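Local coordinates for peptide ABC transporter, peptide-binding protein (PDB 2D5W) that binds oligopeptides, here holding a pentapeptide, and probably delivers them to an ABC transporter for uptake into the cell, at residues D268-V273 with N552-R557; D294-P299 with D594-A599. One frame throughout, in Å; residues are numbered along the deposited sequence.

In the fold
Both contacts meet on neighbouring strands of one sheet in this periplasmic-binding-protein-type fold: strand 544-557 carries one half of contact 1, strand 293-308 one half of contact 2, and their centres lie about 10 Å apart. Tyr554 and Asn552 of contact 1 probably hydrogen-bond through their backbones to Trp296 and Val298 of contact 2. Contact 1 is buried and largely polar, with a salt bridge, backbone bonds and two waters, and its 272 end reaches the bound peptide. Contact 2 is only partly buried and nearer the surface; there the C-terminal residues 594-599 pack on strand 293-308 through apolar and CH-pi contacts.

Contact 1 of 2, residues D268-V273 with N552-R557; sequences DATSSV and NPYVVR
Asp268 and Arg557 close one end of a short antiparallel pairing in which Ala269 and Val556 form a single beta bridge. It links the edge strand 269-270 of one mixed sheet to strand 544-557 of another. From its CB, 3.4 Å from Asp268 O, the Arg557 side chain runs through CG to CD, 3.8 Å from Asp268 OD1. A bend at chi3 (-56°) then brings the guanidinium side-on to the carboxylate: NE lies 2.6 Å from Asp268 OD1, along its anti lone pair, while NH2 meets the same oxygen from above the carboxylate plane. The two planes stand 77° apart, yet OD1 stays near the guanidinium plane. NH2 also bonds Gly265 O, and Asp268 OD2 is taken by Val9 N of strand 7-12. With an alanine at Arg557, Asp268 OD1 would probably lose both its NE and NH2 donors, and the buried carboxylate its cationic mate. The backbones reinforce the grip through Arg557 N to Asp268 O, whereas Thr270 N to Val555 O is weak.

Further along, the hydroxyl of Thr270 stands in for a main-chain acceptor. With chi1 at 53°, OG1 lies between the backbone N and the carbonyl carbon and receives Val555 N in a nearly straight bond of 3.0 Å. A water links the Thr270 hydroxyl to the strand, bonded to OG1 and donating to Pro553 O. Thr270 O sits at the edge of the Tyr554 ring, 3.5 Å from CD2, and is hydrogen-bonded by Tyr563. Ser272 sends its OG to Glu35 and its backbone O to a basic side chain of the bound peptide, which places this end of the contact at the peptide site. Ser272 CB rests 3.3 Å from Tyr554 OH.

Contact 2 of 2, residues D294-P299 with D594-A599; sequences DIWFVP and DQAKYA
Gln595 lays its aliphatic stem on the indole of Trp296, the central packing of this contact. Its CG stands over one face of the five-membered ring, 3.5 Å from the centroid and 16° off the normal, a CH-pi contact. CB follows along the same indole, 3.7 Å from Trp296 CE2. Gln595 CG is anti to the backbone N, and a bend at chi2 (64°) swings the amide off the indole to lie beside Val298. There NE2 lies 3.6 Å from Val298 CG2, an apolar neighbour; the NE2 hydrogen bond goes to Ala565 O. The amide and indole planes are inclined by 51°, so the two groups do not stack flat.

The six-membered end of the indole is met by the next residue, Ala596. Its CA comes to 3.6 Å from Trp296 CZ3, and the backbone N of Ala596 also lies over the ring face. Ala599 completes the patch: its CB reaches Trp296 CE3 obliquely at 4.0 Å and approaches Phe297 O to 3.3 Å. On the strand, Val298 CG1 lies 3.8 Å from Tyr598 O.

A tight 3-10 turn presents these residues together. Tyr598 N bonds to Gln595 O and Ala599 N to Ala596 O, bringing Gln595, Ala596 and Ala599 round to the same strand, while the Tyr598 hydroxyl bonds Asp50. Beyond the turn, a backbone bond between Phe297 and Leu600 carries the association onward. The C-terminal segment is thus laid against strand 293-308, whose backbone is paired through Asp294, Trp296 and Val298 with the antiparallel strand 544-557; Phe297 packs on Pro553 of that strand and meets the ring of Phe277 in helix 277-280.

Contact 1 of 2, residues D268-V273 with N552-R557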
ATOM      1  N   ASP A 268     -19.766   7.755 -11.121  1.00  8.68           N
ATOM      2  CA  ASP A 268     -20.144   8.647 -10.027  1.00  9.87           C
ATOM      3  C   ASP A 268     -18.991   9.233  -9.233  1.00  9.19           C
ATOM      4  O   ASP A 268     -19.062  10.378  -8.784  1.00 10.45           O
ATOM      5  CB  ASP A 268     -21.077   7.923  -9.058  1.00  9.43           C
ATOM      6  CG  ASP A 268     -22.344   7.436  -9.725  1.00 10.94           C
ATOM      7  OD1 ASP A 268     -23.026   8.252 -10.376  1.00 12.06           O
ATOM      8  OD2 ASP A 268     -22.664   6.236  -9.595  1.00 12.42           O
ATOM      9  N   ALA A 269     -17.935   8.449  -9.044  1.00  9.21           N
ATOM     10  CA  ALA A 269     -16.785   8.904  -8.275  1.00  8.92           C
ATOM     11  C   ALA A 269     -15.554   8.122  -8.678  1.00  8.02           C
ATOM     12  O   ALA A 269     -15.659   7.024  -9.217  1.00  9.18           O
ATOM     13  CB  ALA A 269     -17.048   8.712  -6.782  1.00  9.06           C
ATOM     14  N   THR A 270     -14.382   8.686  -8.416  1.00  7.69           N
ATOM     15  CA  THR A 270     -13.154   7.990  -8.748  1.00  8.39           C
ATOM     16  C   THR A 270     -12.467   7.451  -7.501  1.00  8.54           C
ATOM     17  O   THR A 270     -12.614   7.972  -6.393  1.00  8.67           O
ATOM     18  CB  THR A 270     -12.179   8.891  -9.526  1.00  9.28           C
ATOM     19  OG1 THR A 270     -11.964  10.108  -8.805  1.00  9.07           O
ATOM     20  CG2 THR A 270     -12.736   9.202 -10.912  1.00 11.32           C
ATOM     21  N   SER A 271     -11.729   6.370  -7.713  1.00  7.93           N
ATOM     22  CA  SER A 271     -10.971   5.673  -6.685  1.00  8.52           C
ATOM     23  C   SER A 271      -9.687   6.436  -6.375  1.00  8.02           C
ATOM     24  O   SER A 271      -9.315   7.364  -7.095  1.00  8.42           O
ATOM     25  CB  SER A 271     -10.625   4.276  -7.221  1.00  9.49           C
ATOM     26  OG  SER A 271      -9.634   3.609  -6.455  1.00  9.60           O
ATOM     27  N   SER A 272      -9.010   6.044  -5.300  1.00  8.69           N
ATOM     28  CA  SER A 272      -7.730   6.649  -4.964  1.00  8.43           C
ATOM     29  C   SER A 272      -6.716   6.126  -5.993  1.00  7.86           C
ATOM     30  O   SER A 272      -5.612   6.652  -6.106  1.00  9.51           O
ATOM     31  CB  SER A 272      -7.290   6.254  -3.550  1.00  9.26           C
ATOM     32  OG  SER A 272      -7.016   4.865  -3.454  1.00  9.43           O
ATOM     33  N   VAL A 273      -7.096   5.078  -6.724  1.00  7.83           N
ATOM     34  CA  VAL A 273      -6.240   4.508  -7.765  1.00  8.03           C
ATOM     35  C   VAL A 273      -6.997   4.666  -9.082  1.00  6.79           C
ATOM     36  O   VAL A 273      -7.657   3.742  -9.568  1.00  8.30           O
ATOM     37  CB  VAL A 273      -5.935   3.014  -7.505  1.00  8.74           C
ATOM     38  CG1 VAL A 273      -4.935   2.506  -8.532  1.00  9.39           C
ATOM     39  CG2 VAL A 273      -5.383   2.833  -6.100  1.00  9.93           C
ATOM     40  N   ASN A 552      -3.823  12.856  -4.481  1.00 11.18           N
ATOM     41  CA  ASN A 552      -4.809  12.139  -5.282  1.00 11.92           C
ATOM     42  C   ASN A 552      -5.943  13.029  -5.759  1.00 11.22           C
ATOM     43  O   ASN A 552      -6.539  13.766  -4.972  1.00 11.13           O
ATOM     44  CB  ASN A 552      -5.451  10.990  -4.492  1.00 14.06           C
ATOM     45  CG  ASN A 552      -4.491   9.853  -4.198  1.00 15.18           C
ATOM     46  OD1 ASN A 552      -3.630   9.522  -5.009  1.00 16.94           O
ATOM     47  ND2 ASN A 552      -4.660   9.228  -3.038  1.00 17.55           N
ATOM     48  N   PRO A 553      -6.249  12.984  -7.062  1.00 11.18           N
ATOM     49  CA  PRO A 553      -7.349  13.808  -7.560  1.00 11.06           C
ATOM     50  C   PRO A 553      -8.623  12.968  -7.461  1.00 11.02           C
ATOM     51  O   PRO A 553      -8.607  11.768  -7.744  1.00 10.67           O
ATOM     52  CB  PRO A 553      -6.949  14.081  -9.004  1.00 11.89           C
ATOM     53  CG  PRO A 553      -6.262  12.811  -9.395  1.00 13.11           C
ATOM     54  CD  PRO A 553      -5.432  12.460  -8.173  1.00 12.18           C
ATOM     55  N   TYR A 554      -9.714  13.588  -7.025  1.00 10.22           N
ATOM     56  CA  TYR A 554     -10.994  12.901  -6.923  1.00  9.73           C
ATOM     57  C   TYR A 554     -12.043  13.659  -7.715  1.00  9.56           C
ATOM     58  O   TYR A 554     -12.135  14.884  -7.617  1.00 10.99           O
ATOM     59  CB  TYR A 554     -11.446  12.783  -5.465  1.00  9.65           C
ATOM     60  CG  TYR A 554     -10.606  11.833  -4.652  1.00  9.15           C
ATOM     61  CD1 TYR A 554      -9.629  12.305  -3.781  1.00 11.68           C
ATOM     62  CD2 TYR A 554     -10.767  10.454  -4.781  1.00  9.33           C
ATOM     63  CE1 TYR A 554      -8.831  11.427  -3.057  1.00 11.49           C
ATOM     64  CE2 TYR A 554      -9.975   9.571  -4.066  1.00 10.18           C
ATOM     65  CZ  TYR A 554      -9.011  10.062  -3.209  1.00 10.73           C
ATOM     66  OH  TYR A 554      -8.223   9.186  -2.501  1.00 12.89           O
ATOM     67  N   VAL A 555     -12.810  12.932  -8.520  1.00  8.93           N
ATOM     68  CA  VAL A 555     -13.881  13.523  -9.315  1.00  8.64           C
ATOM     69  C   VAL A 555     -15.143  12.914  -8.728  1.00  8.90           C
ATOM     70  O   VAL A 555     -15.317  11.693  -8.736  1.00 10.64           O
ATOM     71  CB  VAL A 555     -13.743  13.163 -10.804  1.00  8.62           C
ATOM     72  CG1 VAL A 555     -14.835  13.862 -11.612  1.00 10.40           C
ATOM     73  CG2 VAL A 555     -12.368  13.586 -11.304  1.00 10.08           C
ATOM     74  N   VAL A 556     -16.021  13.771  -8.217  1.00  9.09           N
ATOM     75  CA  VAL A 556     -17.228  13.314  -7.543  1.00  8.82           C
ATOM     76  C   VAL A 556     -18.489  13.963  -8.096  1.00  8.27           C
ATOM     77  O   VAL A 556     -18.585  15.188  -8.166  1.00  9.22           O
ATOM     78  CB  VAL A 556     -17.115  13.620  -6.030  1.00  9.01           C
ATOM     79  CG1 VAL A 556     -18.317  13.072  -5.283  1.00 12.16           C
ATOM     80  CG2 VAL A 556     -15.821  13.032  -5.478  1.00 10.52           C
ATOM     81  N   ARG A 557     -19.462  13.143  -8.477  1.00  8.86           N
ATOM     82  CA  ARG A 557     -20.704  13.669  -9.024  1.00  9.08           C
ATOM     83  C   ARG A 557     -21.447  14.504  -7.994  1.00  9.95           C
ATOM     84  O   ARG A 557     -21.518  14.147  -6.816  1.00  9.71           O
ATOM     85  CB  ARG A 557     -21.622  12.539  -9.490  1.00  9.40           C
ATOM     86  CG  ARG A 557     -22.799  13.041 -10.326  1.00 11.96           C
ATOM     87  CD  ARG A 557     -23.868  11.984 -10.531  1.00 13.62           C
ATOM     88  NE  ARG A 557     -23.352  10.754 -11.127  1.00 14.85           N
ATOM     89  CZ  ARG A 557     -22.984  10.619 -12.399  1.00 14.68           C
ATOM     90  NH1 ARG A 557     -23.066  11.643 -13.240  1.00 16.49           N
ATOM     91  NH2 ARG A 557     -22.543   9.449 -12.835  1.00 17.47           N
TER
HETATM   92  O   HOH W   1      -9.577  10.618  -9.929  1.00 11.88           O
HETATM   93  O   HOH W   2      -7.347   9.424  -7.017  1.00 11.02           O

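Contact 2 of 2, residues D294-P299 with D594-A599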
ATOM      1  N   ASP A 294     -17.414  17.720  -9.055  1.00 10.30           N
ATOM      2  CA  ASP A 294     -16.485  18.541  -8.294  1.00 10.48           C
ATOM      3  C   ASP A 294     -15.157  17.796  -8.379  1.00 10.29           C
ATOM      4  O   ASP A 294     -15.125  16.560  -8.365  1.00 10.99           O
ATOM      5  CB  ASP A 294     -16.911  18.672  -6.829  1.00 12.35           C
ATOM      6  CG  ASP A 294     -18.093  19.600  -6.654  1.00 14.20           C
ATOM      7  OD1 ASP A 294     -19.229  19.102  -6.520  1.00 18.71           O
ATOM      8  OD2 ASP A 294     -17.883  20.831  -6.667  1.00 19.14           O
ATOM      9  N   ILE A 295     -14.068  18.544  -8.499  1.00 10.07           N
ATOM     10  CA  ILE A 295     -12.739  17.954  -8.585  1.00  9.45           C
ATOM     11  C   ILE A 295     -11.944  18.400  -7.367  1.00 10.37           C
ATOM     12  O   ILE A 295     -11.863  19.592  -7.073  1.00 11.48           O
ATOM     13  CB  ILE A 295     -12.005  18.418  -9.860  1.00 10.35           C
ATOM     14  CG1 ILE A 295     -12.856  18.093 -11.091  1.00 11.81           C
ATOM     15  CG2 ILE A 295     -10.640  17.736  -9.952  1.00 11.66           C
ATOM     16  CD1 ILE A 295     -12.332  18.699 -12.377  1.00 13.55           C
ATOM     17  N   TRP A 296     -11.362  17.438  -6.660  1.00  9.50           N
ATOM     18  CA  TRP A 296     -10.579  17.712  -5.460  1.00 10.29           C
ATOM     19  C   TRP A 296      -9.201  17.078  -5.546  1.00  9.97           C
ATOM     20  O   TRP A 296      -9.025  16.062  -6.214  1.00 11.44           O
ATOM     21  CB  TRP A 296     -11.265  17.131  -4.221  1.00 10.08           C
ATOM     22  CG  TRP A 296     -12.693  17.511  -4.049  1.00 10.44           C
ATOM     23  CD1 TRP A 296     -13.789  16.789  -4.423  1.00 11.19           C
ATOM     24  CD2 TRP A 296     -13.184  18.700  -3.430  1.00 11.51           C
ATOM     25  NE1 TRP A 296     -14.940  17.456  -4.066  1.00 12.17           N
ATOM     26  CE2 TRP A 296     -14.594  18.631  -3.455  1.00 12.26           C
ATOM     27  CE3 TRP A 296     -12.568  19.817  -2.851  1.00 13.31           C
ATOM     28  CZ2 TRP A 296     -15.402  19.644  -2.921  1.00 14.66           C
ATOM     29  CZ3 TRP A 296     -13.370  20.822  -2.321  1.00 15.21           C
ATOM     30  CH2 TRP A 296     -14.773  20.726  -2.360  1.00 15.16           C
ATOM     31  N   PHE A 297      -8.236  17.674  -4.855  1.00 10.06           N
ATOM     32  CA  PHE A 297      -6.877  17.143  -4.806  1.00 10.80           C
ATOM     33  C   PHE A 297      -6.550  16.956  -3.332  1.00 11.24           C
ATOM     34  O   PHE A 297      -6.535  17.918  -2.565  1.00 12.96           O
ATOM     35  CB  PHE A 297      -5.899  18.118  -5.460  1.00 11.15           C
ATOM     36  CG  PHE A 297      -6.081  18.242  -6.944  1.00 11.60           C
ATOM     37  CD1 PHE A 297      -5.376  17.422  -7.817  1.00 12.89           C
ATOM     38  CD2 PHE A 297      -6.981  19.163  -7.469  1.00 11.89           C
ATOM     39  CE1 PHE A 297      -5.564  17.517  -9.193  1.00 14.20           C
ATOM     40  CE2 PHE A 297      -7.178  19.266  -8.846  1.00 13.79           C
ATOM     41  CZ  PHE A 297      -6.467  18.442  -9.708  1.00 14.51           C
ATOM     42  N   VAL A 298      -6.295  15.713  -2.939  1.00 11.53           N
ATOM     43  CA  VAL A 298      -6.016  15.405  -1.545  1.00 12.23           C
ATOM     44  C   VAL A 298      -4.591  14.934  -1.307  1.00 13.90           C
ATOM     45  O   VAL A 298      -4.179  13.895  -1.810  1.00 12.92           O
ATOM     46  CB  VAL A 298      -6.984  14.314  -1.026  1.00 12.81           C
ATOM     47  CG1 VAL A 298      -6.703  14.009   0.440  1.00 14.82           C
ATOM     48  CG2 VAL A 298      -8.424  14.771  -1.209  1.00 13.68           C
ATOM     49  N   PRO A 299      -3.810  15.711  -0.540  1.00 16.65           N
ATOM     50  CA  PRO A 299      -2.431  15.304  -0.269  1.00 17.03           C
ATOM     51  C   PRO A 299      -2.422  14.075   0.634  1.00 16.44           C
ATOM     52  O   PRO A 299      -3.311  13.896   1.463  1.00 19.52           O
ATOM     53  CB  PRO A 299      -1.841  16.531   0.421  1.00 20.19           C
ATOM     54  CG  PRO A 299      -2.592  17.655  -0.211  1.00 19.88           C
ATOM     55  CD  PRO A 299      -4.010  17.128  -0.192  1.00 19.25           C
ATOM     56  N   ASP A 594     -17.315  17.044   4.713  1.00 13.56           N
ATOM     57  CA  ASP A 594     -17.131  17.924   3.567  1.00 14.39           C
ATOM     58  C   ASP A 594     -15.678  17.817   3.143  1.00 13.59           C
ATOM     59  O   ASP A 594     -14.766  17.980   3.954  1.00 14.40           O
ATOM     60  CB  ASP A 594     -17.454  19.381   3.888  1.00 16.86           C
ATOM     61  CG  ASP A 594     -17.386  20.261   2.650  1.00 18.32           C
ATOM     62  OD1 ASP A 594     -18.317  20.195   1.816  1.00 20.33           O
ATOM     63  OD2 ASP A 594     -16.391  20.998   2.492  1.00 20.18           O
ATOM     64  N   GLN A 595     -15.474  17.562   1.859  1.00 13.08           N
ATOM     65  CA  GLN A 595     -14.142  17.382   1.305  1.00 12.05           C
ATOM     66  C   GLN A 595     -13.201  18.585   1.360  1.00 12.68           C
ATOM     67  O   GLN A 595     -11.992  18.420   1.500  1.00 12.97           O
ATOM     68  CB  GLN A 595     -14.266  16.910  -0.146  1.00 12.18           C
ATOM     69  CG  GLN A 595     -12.945  16.567  -0.791  1.00 11.15           C
ATOM     70  CD  GLN A 595     -12.268  15.395  -0.116  1.00 10.11           C
ATOM     71  OE1 GLN A 595     -12.618  14.236  -0.352  1.00 10.86           O
ATOM     72  NE2 GLN A 595     -11.306  15.690   0.743  1.00 10.92           N
ATOM     73  N   ALA A 596     -13.754  19.786   1.259  1.00 14.77           N
ATOM     74  CA  ALA A 596     -12.949  21.006   1.245  1.00 15.96           C
ATOM     75  C   ALA A 596     -11.811  21.113   2.261  1.00 17.27           C
ATOM     76  O   ALA A 596     -10.657  21.330   1.884  1.00 17.94           O
ATOM     77  CB  ALA A 596     -13.860  22.222   1.365  1.00 17.53           C
ATOM     78  N   LYS A 597     -12.129  20.954   3.539  1.00 18.57           N
ATOM     79  CA  LYS A 597     -11.126  21.089   4.595  1.00 20.09           C
ATOM     80  C   LYS A 597      -9.965  20.096   4.566  1.00 19.92           C
ATOM     81  O   LYS A 597      -8.941  20.326   5.209  1.00 20.82           O
ATOM     82  CB  LYS A 597     -11.802  21.030   5.967  1.00 22.08           C
ATOM     83  CG  LYS A 597     -12.388  19.674   6.318  1.00 22.70           C
ATOM     84  CD  LYS A 597     -13.051  19.690   7.688  1.00 24.76           C
ATOM     85  CE  LYS A 597     -14.311  20.541   7.685  1.00 24.88           C
ATOM     86  NZ  LYS A 597     -15.338  20.003   6.747  1.00 24.38           N
ATOM     87  N   TYR A 598     -10.112  19.004   3.823  1.00 17.56           N
ATOM     88  CA  TYR A 598      -9.056  17.997   3.749  1.00 16.33           C
ATOM     89  C   TYR A 598      -8.304  18.044   2.424  1.00 15.65           C
ATOM     90  O   TYR A 598      -7.317  17.333   2.240  1.00 17.12           O
ATOM     91  CB  TYR A 598      -9.650  16.598   3.915  1.00 14.42           C
ATOM     92  CG  TYR A 598     -10.608  16.465   5.069  1.00 14.40           C
ATOM     93  CD1 TYR A 598     -10.159  16.515   6.389  1.00 13.82           C
ATOM     94  CD2 TYR A 598     -11.972  16.304   4.842  1.00 15.18           C
ATOM     95  CE1 TYR A 598     -11.051  16.408   7.454  1.00 13.92           C
ATOM     96  CE2 TYR A 598     -12.869  16.199   5.895  1.00 14.15           C
ATOM     97  CZ  TYR A 598     -12.406  16.252   7.197  1.00 13.08           C
ATOM     98  OH  TYR A 598     -13.309  16.160   8.229  1.00 15.59           O
ATOM     99  N   ALA A 599      -8.772  18.881   1.505  1.00 15.79           N
ATOM    100  CA  ALA A 599      -8.154  18.984   0.190  1.00 16.32           C
ATOM    101  C   ALA A 599      -7.371  20.272   0.003  1.00 17.44           C
ATOM    102  O   ALA A 599      -7.498  21.210   0.789  1.00 17.44           O
ATOM    103  CB  ALA A 599      -9.224  18.873  -0.886  1.00 16.51           C
TER